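PDB 1YSJ: protein yxeP, which probably deacetylates N-acetylcysteine to cysteine and acetate with two bound divalent metal ions, a step that lets Bacillus subtilis use S-(2-succino)cysteine as sulfur source. Local coordinates for residues G193-E196 with G197-M200. The protein carries 1 engineered substitution. Sequence-based numbering, arbitrary orientation.
Sequences GVKE and GPLM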
loop_
_atom_site.group_PDB
_atom_site.type_symbol
_atom_site.label_atom_id
_atom_site.label_comp_id
_atom_site.label_asym_id
_atom_site.label_seq_id
_atom_site.Cartn_x
_atom_site.Cartn_y
_atom_site.Cartn_z
ATOM N N GLY A 193 3.762 4.991 41.611
ATOM C CA GLY A 193 4.691 5.709 40.732
ATOM C C GLY A 193 4.329 7.176 40.603
ATOM O O GLY A 193 3.222 7.511 40.181
ATOM N N VAL A 194 5.271 8.049 40.949
ATOM C CA VAL A 194 4.998 9.478 41.104
ATOM C C VAL A 194 6.020 10.372 40.384
ATOM O O VAL A 194 7.223 10.278 40.640
ATOM C CB VAL A 194 4.930 9.857 42.623
ATOM C CG1 VAL A 194 4.881 11.361 42.820
ATOM C CG2 VAL A 194 3.725 9.204 43.300
ATOM N N LYS A 195 5.531 11.232 39.487
ATOM C CA LYS A 195 6.350 12.306 38.900
ATOM C C LYS A 195 5.510 13.525 38.499
ATOM O O LYS A 195 4.335 13.387 38.152
ATOM C CB LYS A 195 7.173 11.801 37.701
ATOM C CG LYS A 195 6.403 11.690 36.382
ATOM C CD LYS A 195 7.279 11.183 35.227
ATOM C CE LYS A 195 8.407 12.151 34.859
ATOM N NZ LYS A 195 7.916 13.472 34.376
ATOM N N GLU A 196 6.116 14.711 38.557
ATOM C CA GLU A 196 5.497 15.918 38.005
ATOM C C GLU A 196 5.788 16.010 36.501
ATOM O O GLU A 196 6.739 15.402 36.007
ATOM C CB GLU A 196 5.934 17.192 38.769
ATOM C CG GLU A 196 7.386 17.639 38.566
ATOM C CD GLU A 196 7.897 18.609 39.651
ATOM O OE1 GLU A 196 7.200 19.592 39.998
ATOM O OE2 GLU A 196 9.024 18.397 40.146
ATOM N N GLY A 197 4.950 16.748 35.778
ATOM C CA GLY A 197 5.127 16.939 34.342
ATOM C C GLY A 197 4.718 15.739 33.502
ATOM O O GLY A 197 3.858 14.950 33.915
ATOM N N PRO A 198 5.343 15.589 32.315
ATOM C CA PRO A 198 4.986 14.581 31.309
ATOM C C PRO A 198 5.183 13.143 31.786
ATOM O O PRO A 198 6.285 12.769 32.204
ATOM C CB PRO A 198 5.945 14.884 30.148
ATOM C CG PRO A 198 6.436 16.274 30.398
ATOM C CD PRO A 198 6.477 16.417 31.874
ATOM N N LEU A 199 4.113 12.353 31.714
ATOM C CA LEU A 199 4.146 10.948 32.115
ATOM C C LEU A 199 3.911 10.027 30.921
ATOM O O LEU A 199 4.586 9.007 30.769
ATOM C CB LEU A 199 3.103 10.676 33.210
ATOM C CG LEU A 199 2.981 9.246 33.754
ATOM C CD1 LEU A 199 4.228 8.843 34.522
ATOM C CD2 LEU A 199 1.755 9.103 34.630
HETATM N N MSE A 200 2.939 10.388 30.089
HETATM C CA MSE A 200 2.559 9.578 28.935
HETATM C C MSE A 200 2.509 10.439 27.689
HETATM O O MSE A 200 2.133 11.604 27.748
HETATM C CB MSE A 200 1.207 8.898 29.165
HETATM C CG MSE A 200 1.150 8.071 30.432
HETATM SE SE MSE A 200 -0.514 7.111 30.618
HETATM C CE MSE A 200 -0.226 5.727 29.238
#
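Lys195 reaches across the turn to the carbonyl of Pro198, with NZ 2.8 Å from Pro198 O. The ammonium lies above the carbonyl plane, 39° out of it. A second bond joins Lys195 NZ to Glu196 O, also at 2.8 Å, and here the amine approaches closer to the line of the carbonyl, with a C=O...N angle of 154°. One ammonium thus bridges two backbone carbonyls of the same bend. The Lys195 side chain is bent at chi3 and chi4, which brings NZ in between the two carbonyls. The methylenes of Lys195 also do work: Lys195 CD packs against Leu199 CD1 at 3.9 Å, and the two side chains cross at a slant. Replacing Lys195 with an alanine would probably leave the Glu196 and Pro198 carbonyls without this shared donor and uncover one side of the Leu199 methyl. Gly197 turns the chain with a positive phi of 76°, where a CB would clash with Glu196 O and Pro198 CD. Further out, Asn320 ND2 bonds to Lys195 O. Leu199 is buried against Phe362 and Trp364 of strand 360-366. The bend lies where the chain leaves strand 191-194 of the mixed sheet and enters strand 197-211, whose continuation joins the four-stranded antiparallel sheet. This is consistent with the passage from catalytic to dimerisation (lid) domain in M20 peptidases.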